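Local coordinates for protein TASOR (Homo sapiens, PDB 6TL1) that belongs to the HUSH complex, which maintains epigenetic silencing at H3K9me3-rich loci by promoting SETDB1 and MORC2 recruitment, and is represented here by its pseudo-PARP domain, at residues A[2-7]-A[39-44]; A[51-55]-A[132-136]; A[72-76]-A[108-113]; A[183-187]-A[196-200]. All blocks are in the same frame, centred on the assembly; numbering follows the deposited sequence.

Contact 1. Residues A[2-7]-A[39-44]; sequences ALFQPL and ACLVHN
Phe4, Gln5 and Pro6 run antiparallel to Cys40, Leu41 and Val42, with the axes of the short strands inclined at 145°. The pairing makes strand 4-6 an outermost strand, within this chain, of the five-stranded antiparallel sheet of the pseudo-PARP domain. Gln5 and Leu41 form the hydrogen-bonded pair, Gln5 N lying 2.9 Å from Leu41 O and Leu41 N 3.0 Å from Gln5 O. Phe4-Val42 and Pro6-Cys40 are non-hydrogen-bonded pairs, a setting that suits proline because its nitrogen has no hydrogen to offer the partner strand. Phe4, Pro6, Cys40 and Val42 share one face of the sheet. Phe4 and Val42 lie side by side there, ring atom CE1 4.0 Å from Val42 CG2, and Cys86 of helix 82-88 packs on both. Leu3 extends this apolar patch: with CG anti to its backbone N (chi1 180°), its CD1 branch reaches Val42 CG1 at 3.8 Å and also touches CB of Asn44. Asn44 itself is the N-cap of helix 45-60, its OD1 accepting from Leu47 N while its ND2 bonds to Cys86 O. Gln5 and Leu41 share the other face; Leu7, just past the strand, meets Leu41 at about a right angle, its CD2 3.9 Å from Leu41 CD1, and Val17 of helix 12-22 covers both leucines. The extended glutamine reaches exposed His43, a planar donor matched to a planar amide: His43 NE2 gives its hydrogen to Gln5 OE1 over 2.8 Å, in the plane of both groups, with amide and imidazole only 24° from coplanar.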
loop_
_atom_site.group_PDB
_atom_site.type_symbol
_atom_site.label_atom_id
_atom_site.label_comp_id
_atom_site.label_asym_id
_atom_site.label_seq_id
_atom_site.Cartn_x
_atom_site.Cartn_y
_atom_site.Cartn_z
ATOM N N ALA A 2 -13.054 15.789 11.110
ATOM C CA ALA A 2 -11.620 16.046 11.070
ATOM C C ALA A 2 -10.878 14.903 10.374
ATOM O O ALA A 2 -10.700 13.825 10.945
ATOM C CB ALA A 2 -11.074 16.252 12.479
ATOM N N LEU A 3 -10.435 15.152 9.141
ATOM C CA LEU A 3 -9.808 14.094 8.353
ATOM C C LEU A 3 -8.480 13.645 8.963
ATOM O O LEU A 3 -8.193 12.446 9.016
ATOM C CB LEU A 3 -9.628 14.565 6.908
ATOM C CG LEU A 3 -8.969 13.574 5.932
ATOM C CD1 LEU A 3 -9.737 12.274 5.884
ATOM C CD2 LEU A 3 -8.899 14.185 4.538
ATOM N N PHE A 4 -7.671 14.576 9.456
ATOM C CA PHE A 4 -6.365 14.247 10.013
ATOM C C PHE A 4 -6.351 14.495 11.511
ATOM O O PHE A 4 -6.777 15.559 11.977
ATOM C CB PHE A 4 -5.253 15.056 9.340
ATOM C CG PHE A 4 -5.108 14.762 7.880
ATOM C CD1 PHE A 4 -4.514 13.587 7.464
ATOM C CD2 PHE A 4 -5.593 15.648 6.927
ATOM C CE1 PHE A 4 -4.386 13.300 6.120
ATOM C CE2 PHE A 4 -5.467 15.366 5.579
ATOM C CZ PHE A 4 -4.865 14.191 5.176
ATOM N N GLN A 5 -5.828 13.533 12.263
ATOM C CA GLN A 5 -5.647 13.776 13.688
ATOM C C GLN A 5 -4.164 13.779 13.989
ATOM O O GLN A 5 -3.524 12.697 13.969
ATOM C CB GLN A 5 -6.386 12.729 14.518
ATOM C CG GLN A 5 -5.906 12.643 15.969
ATOM C CD GLN A 5 -6.205 11.303 16.603
ATOM O OE1 GLN A 5 -6.784 10.413 15.972
ATOM N NE2 GLN A 5 -5.855 11.164 17.873
ATOM N N PRO A 6 -3.535 14.914 14.239
ATOM C CA PRO A 6 -2.113 14.945 14.562
ATOM C C PRO A 6 -1.836 14.204 15.866
ATOM O O PRO A 6 -2.621 14.283 16.814
ATOM C CB PRO A 6 -1.783 16.431 14.678
ATOM C CG PRO A 6 -2.883 17.128 13.910
ATOM C CD PRO A 6 -4.101 16.282 14.118
ATOM N N LEU A 7 -0.738 13.449 15.884
ATOM C CA LEU A 7 -0.325 12.668 17.038
ATOM C C LEU A 7 0.927 13.292 17.637
ATOM O O LEU A 7 1.819 13.741 16.904
ATOM C CB LEU A 7 -0.054 11.209 16.660
ATOM C CG LEU A 7 -1.129 10.495 15.841
ATOM C CD1 LEU A 7 -0.602 9.163 15.275
ATOM C CD2 LEU A 7 -2.375 10.271 16.678
ATOM N N ALA A 39 3.235 12.637 12.415
ATOM C CA ALA A 39 2.347 11.535 12.082
ATOM C C ALA A 39 0.913 11.946 12.381
ATOM O O ALA A 39 0.650 12.628 13.380
ATOM C CB ALA A 39 2.720 10.269 12.861
ATOM N N CYS A 40 -0.005 11.545 11.502
ATOM C CA CYS A 40 -1.434 11.756 11.698
ATOM C C CYS A 40 -2.195 10.465 11.457
ATOM O O CYS A 40 -1.847 9.692 10.562
ATOM C CB CYS A 40 -1.995 12.808 10.729
ATOM S SG CYS A 40 -1.249 14.425 10.808
ATOM N N LEU A 41 -3.249 10.240 12.238
ATOM C CA LEU A 41 -4.209 9.216 11.861
ATOM C C LEU A 41 -5.220 9.823 10.898
ATOM O O LEU A 41 -5.499 11.026 10.932
ATOM C CB LEU A 41 -4.921 8.623 13.082
ATOM C CG LEU A 41 -4.043 7.704 13.926
ATOM C CD1 LEU A 41 -4.626 7.450 15.299
ATOM C CD2 LEU A 41 -3.817 6.391 13.181
ATOM N N VAL A 42 -5.729 8.998 9.995
ATOM C CA VAL A 42 -6.693 9.451 9.007
ATOM C C VAL A 42 -8.070 8.949 9.428
ATOM O O VAL A 42 -8.237 7.772 9.777
ATOM C CB VAL A 42 -6.314 8.971 7.597
ATOM C CG1 VAL A 42 -7.347 9.442 6.587
ATOM C CG2 VAL A 42 -4.921 9.484 7.224
ATOM N N HIS A 43 -9.055 9.838 9.411
ATOM C CA HIS A 43 -10.422 9.459 9.765
ATOM C C HIS A 43 -11.308 9.901 8.609
ATOM O O HIS A 43 -11.834 11.015 8.601
ATOM C CB HIS A 43 -10.852 10.058 11.117
ATOM C CG HIS A 43 -9.891 9.759 12.230
ATOM N ND1 HIS A 43 -9.843 8.531 12.843
ATOM C CD2 HIS A 43 -9.005 10.549 12.885
ATOM C CE1 HIS A 43 -8.916 8.551 13.792
ATOM N NE2 HIS A 43 -8.403 9.762 13.842
ATOM N N ASN A 44 -11.508 9.000 7.650
ATOM C CA ASN A 44 -12.346 9.305 6.496
ATOM C C ASN A 44 -13.512 8.328 6.592
ATOM O O ASN A 44 -13.387 7.159 6.211
ATOM C CB ASN A 44 -11.562 9.187 5.170
ATOM C CG ASN A 44 -12.446 9.456 3.932
ATOM O OD1 ASN A 44 -13.641 9.163 3.938
ATOM N ND2 ASN A 44 -11.879 10.102 2.918
HETATM O O HOH W 1 2.942 14.528 14.517
#

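Contact 2. Residues A[51-55]-A[132-136]; sequences FTEKR and FKIMK
The Phe51 ring is clasped between Lys133 on one face and Met135 on the other, while Ile134 CA and Arg55 NH2 lie at its edge. Both faces are met by CH-pi contacts: Lys133 CE stands 3.8 Å from the centroid of the Phe51 ring, and Met135 CE 3.9 Å from the same centroid. Lysine suits the first place because its long methylene chain, extended beyond CG, can cover the ring while NZ lies above and just outside the rim. Methionine suits the second, since its flexible thioether bends at chi3 (-76°) and folds the methyl back over the ring. Met135 SD is oblique to the Phe51 ring, 4.7 Å from its centroid, in a Met-aromatic contact. The same sulfur presses against the aliphatic part of arginine, Arg55 CG being 3.4 Å from Met135 SD. The Arg55 guanidinium turns to Glu70 for a salt bridge, which probably tempers the nearness of Lys133, whose NZ is 5.3 Å from Arg55 NH2. Phe51 points from helix 45-60 toward the end of strand 126-134, and Cys200 of the adjoining strand 199-209 touches its ring as well, so the ring packs the helix onto the five-stranded sheet of the pseudo-PARP domain.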
loop_
_atom_site.group_PDB
_atom_site.type_symbol
_atom_site.label_atom_id
_atom_site.label_comp_id
_atom_site.label_asym_id
_atom_site.label_seq_id
_atom_site.Cartn_x
_atom_site.Cartn_y
_atom_site.Cartn_z
ATOM N N PHE A 51 -14.822 0.288 3.147
ATOM C CA PHE A 51 -13.921 -0.793 3.538
ATOM C C PHE A 51 -14.675 -1.829 4.361
ATOM O O PHE A 51 -14.610 -3.036 4.090
ATOM C CB PHE A 51 -12.732 -0.209 4.321
ATOM C CG PHE A 51 -11.651 -1.205 4.662
ATOM C CD1 PHE A 51 -11.720 -1.950 5.829
ATOM C CD2 PHE A 51 -10.533 -1.354 3.839
ATOM C CE1 PHE A 51 -10.719 -2.853 6.154
ATOM C CE2 PHE A 51 -9.530 -2.258 4.164
ATOM C CZ PHE A 51 -9.622 -2.999 5.321
ATOM N N THR A 52 -15.436 -1.363 5.355
ATOM C CA THR A 52 -16.207 -2.277 6.189
ATOM C C THR A 52 -17.260 -3.012 5.373
ATOM O O THR A 52 -17.448 -4.223 5.535
ATOM C CB THR A 52 -16.878 -1.502 7.321
ATOM O OG1 THR A 52 -15.900 -1.109 8.292
ATOM C CG2 THR A 52 -17.970 -2.340 7.977
ATOM N N GLU A 53 -17.944 -2.298 4.475
ATOM C CA GLU A 53 -18.920 -2.945 3.604
ATOM C C GLU A 53 -18.254 -4.009 2.735
ATOM O O GLU A 53 -18.764 -5.128 2.606
ATOM C CB GLU A 53 -19.601 -1.883 2.738
ATOM C CG GLU A 53 -20.521 -2.408 1.655
ATOM C CD GLU A 53 -21.670 -3.238 2.190
ATOM O OE1 GLU A 53 -22.006 -4.259 1.553
ATOM O OE2 GLU A 53 -22.228 -2.879 3.249
ATOM N N LYS A 54 -17.098 -3.684 2.153
ATOM C CA LYS A 54 -16.399 -4.640 1.298
ATOM C C LYS A 54 -15.991 -5.876 2.080
ATOM O O LYS A 54 -16.137 -7.003 1.597
ATOM C CB LYS A 54 -15.162 -3.987 0.675
ATOM C CG LYS A 54 -14.256 -4.947 -0.100
ATOM C CD LYS A 54 -14.953 -5.423 -1.373
ATOM C CE LYS A 54 -14.017 -6.308 -2.205
ATOM N NZ LYS A 54 -14.656 -6.812 -3.462
ATOM N N ARG A 55 -15.523 -5.692 3.314
ATOM C CA ARG A 55 -15.150 -6.850 4.116
ATOM C C ARG A 55 -16.330 -7.775 4.358
ATOM O O ARG A 55 -16.170 -8.998 4.353
ATOM C CB ARG A 55 -14.544 -6.435 5.457
ATOM C CG ARG A 55 -13.977 -7.657 6.146
ATOM C CD ARG A 55 -13.998 -7.575 7.631
ATOM N NE ARG A 55 -13.036 -6.603 8.122
ATOM C CZ ARG A 55 -13.365 -5.492 8.771
ATOM N NH1 ARG A 55 -14.640 -5.211 9.017
ATOM N NH2 ARG A 55 -12.414 -4.664 9.186
ATOM N N PHE A 132 -1.813 2.619 4.363
ATOM C CA PHE A 132 -3.141 2.109 4.052
ATOM C C PHE A 132 -3.397 0.838 4.833
ATOM O O PHE A 132 -2.516 -0.019 4.941
ATOM C CB PHE A 132 -3.285 1.794 2.562
ATOM C CG PHE A 132 -3.201 2.990 1.684
ATOM C CD1 PHE A 132 -1.985 3.417 1.193
ATOM C CD2 PHE A 132 -4.350 3.700 1.354
ATOM C CE1 PHE A 132 -1.912 4.532 0.370
ATOM C CE2 PHE A 132 -4.285 4.816 0.549
ATOM C CZ PHE A 132 -3.057 5.240 0.059
ATOM N N LYS A 133 -4.618 0.692 5.335
ATOM C CA LYS A 133 -5.050 -0.630 5.738
ATOM C C LYS A 133 -5.638 -1.308 4.506
ATOM O O LYS A 133 -6.259 -0.661 3.659
ATOM C CB LYS A 133 -6.058 -0.593 6.889
ATOM C CG LYS A 133 -7.423 -0.027 6.582
ATOM C CD LYS A 133 -8.342 -0.247 7.793
ATOM C CE LYS A 133 -9.717 0.407 7.630
ATOM N NZ LYS A 133 -10.503 0.308 8.907
ATOM N N ILE A 134 -5.365 -2.604 4.372
ATOM C CA ILE A 134 -5.744 -3.366 3.193
ATOM C C ILE A 134 -6.266 -4.714 3.650
ATOM O O ILE A 134 -5.992 -5.167 4.764
ATOM C CB ILE A 134 -4.571 -3.579 2.206
ATOM C CG1 ILE A 134 -3.414 -4.281 2.936
ATOM C CG2 ILE A 134 -4.147 -2.254 1.615
ATOM C CD1 ILE A 134 -2.215 -4.620 2.059
ATOM N N MET A 135 -7.024 -5.345 2.762
ATOM C CA MET A 135 -7.343 -6.763 2.857
ATOM C C MET A 135 -6.825 -7.426 1.599
ATOM O O MET A 135 -7.354 -7.195 0.502
ATOM C CB MET A 135 -8.844 -6.975 3.015
ATOM C CG MET A 135 -9.371 -6.454 4.337
ATOM S SD MET A 135 -11.129 -6.789 4.502
ATOM C CE MET A 135 -11.736 -5.526 3.399
ATOM N N LYS A 136 -5.776 -8.234 1.749
ATOM C CA LYS A 136 -5.263 -8.915 0.582
ATOM C C LYS A 136 -6.244 -9.967 0.099
ATOM O O LYS A 136 -6.229 -10.313 -1.082
ATOM C CB LYS A 136 -3.894 -9.543 0.865
ATOM C CG LYS A 136 -2.828 -8.560 1.313
ATOM C CD LYS A 136 -1.437 -9.159 1.124
ATOM C CE LYS A 136 -0.978 -9.979 2.313
ATOM N NZ LYS A 136 -0.913 -9.177 3.566
#

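Contact 3. Residues A[72-76]-A[108-113]; sequences YAFLM and YLSRYA
Phe74 and Ser110 make a single antiparallel beta bridge, joining the outermost strands, within this chain, of the two sheets of the pseudo-PARP fold: 71-77 of the five-stranded sheet and 107-110 of the mixed one. The strand segments meet at 102°, a steep crossing consistent with a pairing of one bridge only. Two hydrogen bonds secure it: Phe74 N to Ser110 O, 3.0 Å, and Ser110 N to Phe74 O, 2.8 Å, each donor in the plane of the carbonyl it meets. Among the apolar contacts, small Ala73 suits the tight crossing, its CB resting 3.8 Å from Leu109 CB, while Leu109 CD2 turns to Leu75 CB at 4.1 Å and Phe132 of strand 126-134 packs on both leucines. Ser110 is compact enough for this buried spot, and its hydroxyl is engaged by Leu115 O and Gln181 NE2. The aromatic contacts lie beyond the bridge: chi1 of -43° swings the Phe74 ring away from its own carbonyl, toward residues 111-113, and helix 12-22 also touches it. Arg111 O comes to the ring edge, 3.6 Å from Phe74 CE1. Over the face, Ala113 CB stands almost exactly on the ring normal, 4.0 Å from the Phe74 centroid.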
loop_
_atom_site.group_PDB
_atom_site.type_symbol
_atom_site.label_atom_id
_atom_site.label_comp_id
_atom_site.label_asym_id
_atom_site.label_seq_id
_atom_site.Cartn_x
_atom_site.Cartn_y
_atom_site.Cartn_z
ATOM N N TYR A 72 -1.252 -3.839 6.471
ATOM C CA TYR A 72 -0.876 -2.483 6.095
ATOM C C TYR A 72 0.048 -2.492 4.883
ATOM O O TYR A 72 0.839 -3.417 4.689
ATOM C CB TYR A 72 -0.163 -1.778 7.268
ATOM C CG TYR A 72 -1.026 -1.632 8.497
ATOM C CD1 TYR A 72 -2.044 -0.677 8.540
ATOM C CD2 TYR A 72 -0.837 -2.433 9.616
ATOM C CE1 TYR A 72 -2.837 -0.517 9.662
ATOM C CE2 TYR A 72 -1.634 -2.270 10.760
ATOM C CZ TYR A 72 -2.643 -1.312 10.756
ATOM O OH TYR A 72 -3.468 -1.123 11.846
ATOM N N ALA A 73 -0.082 -1.457 4.053
ATOM C CA ALA A 73 0.806 -1.223 2.921
ATOM C C ALA A 73 1.026 0.276 2.787
ATOM O O ALA A 73 0.320 1.084 3.404
ATOM C CB ALA A 73 0.240 -1.803 1.618
ATOM N N PHE A 74 1.980 0.657 1.935
ATOM C CA PHE A 74 2.549 1.998 1.991
ATOM C C PHE A 74 2.641 2.651 0.622
ATOM O O PHE A 74 2.745 1.983 -0.414
ATOM C CB PHE A 74 3.933 1.943 2.654
ATOM C CG PHE A 74 3.951 1.059 3.854
ATOM C CD1 PHE A 74 4.256 -0.284 3.735
ATOM C CD2 PHE A 74 3.569 1.552 5.087
ATOM C CE1 PHE A 74 4.217 -1.110 4.822
ATOM C CE2 PHE A 74 3.534 0.728 6.188
ATOM C CZ PHE A 74 3.861 -0.607 6.053
ATOM N N LEU A 75 2.608 3.978 0.640
ATOM C CA LEU A 75 2.741 4.778 -0.567
ATOM C C LEU A 75 3.442 6.076 -0.202
ATOM O O LEU A 75 2.936 6.847 0.622
ATOM C CB LEU A 75 1.379 5.068 -1.198
ATOM C CG LEU A 75 1.434 5.685 -2.595
ATOM C CD1 LEU A 75 2.028 4.688 -3.577
ATOM C CD2 LEU A 75 0.034 6.105 -3.056
ATOM N N MET A 76 4.590 6.327 -0.820
ATOM C CA MET A 76 5.213 7.639 -0.728
ATOM C C MET A 76 4.512 8.538 -1.737
ATOM O O MET A 76 4.269 8.125 -2.873
ATOM C CB MET A 76 6.714 7.566 -1.001
ATOM C CG MET A 76 7.382 8.917 -0.985
ATOM S SD MET A 76 9.176 8.797 -0.850
ATOM C CE MET A 76 9.556 7.980 -2.409
ATOM N N TYR A 108 -1.290 0.324 -7.093
ATOM C CA TYR A 108 -0.074 -0.321 -6.614
ATOM C C TYR A 108 0.319 0.245 -5.251
ATOM O O TYR A 108 0.382 1.464 -5.082
ATOM C CB TYR A 108 1.065 -0.109 -7.610
ATOM C CG TYR A 108 1.067 -1.027 -8.809
ATOM C CD1 TYR A 108 1.718 -2.251 -8.753
ATOM C CD2 TYR A 108 0.463 -0.655 -10.008
ATOM C CE1 TYR A 108 1.750 -3.086 -9.822
ATOM C CE2 TYR A 108 0.497 -1.496 -11.109
ATOM C CZ TYR A 108 1.142 -2.711 -11.005
ATOM O OH TYR A 108 1.211 -3.578 -12.071
ATOM N N LEU A 109 0.599 -0.632 -4.294
ATOM C CA LEU A 109 1.093 -0.230 -2.978
ATOM C C LEU A 109 2.355 -1.015 -2.636
ATOM O O LEU A 109 2.472 -2.187 -2.987
ATOM C CB LEU A 109 0.021 -0.455 -1.875
ATOM C CG LEU A 109 -1.291 0.328 -1.999
ATOM C CD1 LEU A 109 -2.263 -0.034 -0.912
ATOM C CD2 LEU A 109 -0.969 1.808 -1.874
ATOM N N SER A 110 3.293 -0.364 -1.931
ATOM C CA SER A 110 4.519 -1.037 -1.497
ATOM C C SER A 110 4.231 -1.965 -0.328
ATOM O O SER A 110 3.501 -1.614 0.604
ATOM C CB SER A 110 5.591 -0.035 -1.053
ATOM O OG SER A 110 6.210 0.631 -2.127
ATOM N N ARG A 111 4.815 -3.156 -0.385
ATOM C CA ARG A 111 4.761 -4.096 0.730
ATOM C C ARG A 111 5.653 -3.647 1.885
ATOM O O ARG A 111 5.374 -3.961 3.050
ATOM C CB ARG A 111 5.191 -5.484 0.242
ATOM C CG ARG A 111 5.469 -6.519 1.312
ATOM C CD ARG A 111 5.440 -7.935 0.749
ATOM N NE ARG A 111 5.973 -8.907 1.705
ATOM C CZ ARG A 111 6.428 -10.120 1.385
ATOM N NH1 ARG A 111 6.425 -10.524 0.123
ATOM N NH2 ARG A 111 6.891 -10.930 2.331
ATOM N N TYR A 112 6.742 -2.950 1.583
ATOM C CA TYR A 112 7.792 -2.657 2.547
ATOM C C TYR A 112 7.923 -1.156 2.742
ATOM O O TYR A 112 7.957 -0.398 1.768
ATOM C CB TYR A 112 9.130 -3.243 2.095
ATOM C CG TYR A 112 9.166 -4.752 2.042
ATOM C CD1 TYR A 112 9.122 -5.492 3.208
ATOM C CD2 TYR A 112 9.249 -5.438 0.824
ATOM C CE1 TYR A 112 9.167 -6.864 3.189
ATOM C CE2 TYR A 112 9.288 -6.833 0.793
ATOM C CZ TYR A 112 9.253 -7.532 1.994
ATOM O OH TYR A 112 9.292 -8.899 2.031
ATOM N N ALA A 113 8.020 -0.733 4.005
ATOM C CA ALA A 113 8.052 0.688 4.321
ATOM C C ALA A 113 9.385 1.349 4.015
ATOM O O ALA A 113 9.452 2.583 4.061
ATOM C CB ALA A 113 7.719 0.906 5.798
HETATM O O HOH W 2 3.151 -4.768 3.821
#

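Contact 4. Residues A[183-187]-A[196-200]; sequences YFYEY and PRHVC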
loop_
_atom_site.group_PDB
_atom_site.type_symbol
_atom_site.label_atom_id
_atom_site.label_comp_id
_atom_site.label_asym_id
_atom_site.label_seq_id
_atom_site.Cartn_x
_atom_site.Cartn_y
_atom_site.Cartn_z
ATOM N N TYR A 183 -1.037 -5.223 -5.864
ATOM C CA TYR A 183 -1.849 -4.658 -6.946
ATOM C C TYR A 183 -3.315 -4.940 -6.645
ATOM O O TYR A 183 -3.776 -6.070 -6.818
ATOM C CB TYR A 183 -1.422 -5.250 -8.280
ATOM C CG TYR A 183 -2.203 -4.822 -9.510
ATOM C CD1 TYR A 183 -2.053 -3.553 -10.044
ATOM C CD2 TYR A 183 -3.031 -5.717 -10.173
ATOM C CE1 TYR A 183 -2.723 -3.180 -11.215
ATOM C CE2 TYR A 183 -3.721 -5.352 -11.338
ATOM C CZ TYR A 183 -3.557 -4.086 -11.844
ATOM O OH TYR A 183 -4.225 -3.721 -12.986
ATOM N N PHE A 184 -4.029 -3.924 -6.166
ATOM C CA PHE A 184 -5.413 -4.045 -5.739
ATOM C C PHE A 184 -6.363 -3.564 -6.829
ATOM O O PHE A 184 -6.116 -2.558 -7.494
ATOM C CB PHE A 184 -5.642 -3.249 -4.456
ATOM C CG PHE A 184 -5.005 -3.869 -3.254
ATOM C CD1 PHE A 184 -5.677 -4.830 -2.517
ATOM C CD2 PHE A 184 -3.728 -3.502 -2.868
ATOM C CE1 PHE A 184 -5.085 -5.418 -1.409
ATOM C CE2 PHE A 184 -3.135 -4.077 -1.755
ATOM C CZ PHE A 184 -3.816 -5.045 -1.035
ATOM N N TYR A 185 -7.460 -4.281 -7.002
ATOM C CA TYR A 185 -8.430 -3.915 -8.016
ATOM C C TYR A 185 -9.778 -4.437 -7.563
ATOM O O TYR A 185 -9.875 -5.258 -6.645
ATOM C CB TYR A 185 -8.054 -4.496 -9.381
ATOM C CG TYR A 185 -7.872 -5.982 -9.279
ATOM C CD1 TYR A 185 -8.955 -6.845 -9.404
ATOM C CD2 TYR A 185 -6.618 -6.528 -9.039
ATOM C CE1 TYR A 185 -8.793 -8.207 -9.289
ATOM C CE2 TYR A 185 -6.442 -7.893 -8.940
ATOM C CZ TYR A 185 -7.526 -8.727 -9.065
ATOM O OH TYR A 185 -7.356 -10.086 -8.952
ATOM N N GLU A 186 -10.822 -3.984 -8.245
ATOM C CA GLU A 186 -12.156 -4.459 -7.922
ATOM C C GLU A 186 -13.035 -4.302 -9.147
ATOM O O GLU A 186 -13.116 -3.211 -9.722
ATOM C CB GLU A 186 -12.739 -3.696 -6.730
ATOM C CG GLU A 186 -14.046 -4.257 -6.241
ATOM C CD GLU A 186 -14.506 -3.655 -4.921
ATOM O OE1 GLU A 186 -14.014 -2.576 -4.530
ATOM O OE2 GLU A 186 -15.389 -4.264 -4.288
ATOM N N TYR A 187 -13.686 -5.388 -9.548
ATOM C CA TYR A 187 -14.639 -5.296 -10.630
ATOM C C TYR A 187 -15.960 -4.792 -10.067
ATOM O O TYR A 187 -16.434 -5.280 -9.034
ATOM C CB TYR A 187 -14.830 -6.660 -11.293
ATOM C CG TYR A 187 -13.714 -7.048 -12.237
ATOM C CD1 TYR A 187 -13.721 -6.631 -13.561
ATOM C CD2 TYR A 187 -12.655 -7.844 -11.804
ATOM C CE1 TYR A 187 -12.707 -6.995 -14.434
ATOM C CE2 TYR A 187 -11.631 -8.218 -12.673
ATOM C CZ TYR A 187 -11.662 -7.785 -13.982
ATOM O OH TYR A 187 -10.657 -8.136 -14.851
ATOM N N PRO A 196 -10.625 0.767 -5.679
ATOM C CA PRO A 196 -10.912 -0.464 -4.933
ATOM C C PRO A 196 -11.220 -0.125 -3.490
ATOM O O PRO A 196 -10.558 0.724 -2.892
ATOM C CB PRO A 196 -9.606 -1.265 -5.051
ATOM C CG PRO A 196 -8.905 -0.686 -6.250
ATOM C CD PRO A 196 -9.251 0.783 -6.205
ATOM N N ARG A 197 -12.238 -0.778 -2.932
ATOM C CA ARG A 197 -12.689 -0.413 -1.594
ATOM C C ARG A 197 -11.989 -1.168 -0.470
ATOM O O ARG A 197 -12.130 -0.763 0.697
ATOM C CB ARG A 197 -14.203 -0.607 -1.438
ATOM C CG ARG A 197 -15.092 -0.046 -2.551
ATOM C CD ARG A 197 -16.526 -0.581 -2.408
ATOM N NE ARG A 197 -16.646 -1.952 -2.858
ATOM C CZ ARG A 197 -17.698 -2.721 -2.604
ATOM N NH1 ARG A 197 -17.739 -3.967 -3.056
ATOM N NH2 ARG A 197 -18.685 -2.273 -1.842
ATOM N N HIS A 198 -11.221 -2.218 -0.775
ATOM C CA HIS A 198 -10.471 -2.935 0.251
ATOM C C HIS A 198 -9.080 -2.336 0.473
ATOM O O HIS A 198 -8.198 -2.997 1.025
ATOM C CB HIS A 198 -10.410 -4.439 -0.070
ATOM C CG HIS A 198 -10.003 -4.773 -1.473
ATOM N ND1 HIS A 198 -10.607 -4.225 -2.586
ATOM C CD2 HIS A 198 -9.087 -5.656 -1.946
ATOM C CE1 HIS A 198 -10.057 -4.724 -3.678
ATOM N NE2 HIS A 198 -9.126 -5.591 -3.319
ATOM N N VAL A 199 -8.903 -1.080 0.083
ATOM C CA VAL A 199 -7.749 -0.246 0.371
ATOM C C VAL A 199 -8.271 1.031 1.012
ATOM O O VAL A 199 -9.153 1.690 0.449
ATOM C CB VAL A 199 -6.965 0.080 -0.911
ATOM C CG1 VAL A 199 -5.929 1.136 -0.640
ATOM C CG2 VAL A 199 -6.341 -1.208 -1.498
ATOM N N CYS A 200 -7.755 1.367 2.200
ATOM C CA CYS A 200 -8.262 2.526 2.936
ATOM C C CYS A 200 -7.126 3.262 3.641
ATOM O O CYS A 200 -6.360 2.633 4.391
ATOM C CB CYS A 200 -9.319 2.086 3.955
ATOM S SG CYS A 200 -10.166 3.451 4.770
#
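A cluster of one salt bridge and one aromatic pair, in which Glu186 meets Arg197 and Phe184 meets His198, fastens the end of strand 181-184 to the approach of strand 199-209 in the pseudo-PARP domain. The buried carboxylate of Glu186 is held side-on by the partly exposed arginine: Arg197 NH1 donates to OE2 of Glu186 at 2.7 Å, and Arg197 NE to OE1 of Glu186 at 3.2 Å, with a further NE bond to OE2. The carboxylate lies 26° from the guanidinium plane. Glu186 stretches out from its backbone (chi1 -173°), which also brings OE1 to the main chain: Arg197 N donates to Glu186 OE1 at 3.0 Å, nearly end-on to the C-O bond and to the other side of the carboxylate plane from NE. OE2 is bridged to Lys54 besides; the two positive groups, Arg197 and Lys54, probably stabilise the ionised form of Glu186, and the backbone N-H adds a further donor. In the aromatic half, the edge of Phe184 is turned to the face of His198 in an offset edge-to-face pair, with centroids 5.4 Å apart and planes at 75°. Val199, branched at CB, lays CG2 over a face of the Phe184 ring, 3.5 Å from CG of that ring. His198 combines this packing with polarity: its NE2 is hydrogen-bonded to Glu158 O. Ile134 of strand 126-134 and Val107 of strand 107-110 pack on Phe184, whereas helix 45-60 supplies Lys54 and Glu57 to the charged end, so the cluster sits where that helix and both sheets converge.

How the contacts relate
From the N terminus, contact 1 comes first: it closes a loop holding helix 12-22 and brings strand 4-6 onto strand 34-42. Helix 45-60 follows directly and opens contact 2, whose long loop ends at strand 126-134. Contact 3 is nested inside that loop. Contact 4 closes a short connection of eight residues near the C-terminal strand. None of the loops cross. Contacts 2, 3 and 4 touch: probable hydrogen bonds run from Phe132 N to Ala73 O and from Lys133 N to Cys200 O, so that 132-136 lies between 72-76 and 196-200, and Tyr108 packs on Tyr183 in the mixed sheet. Contact 1 stands apart, tied to the others through their common sheet.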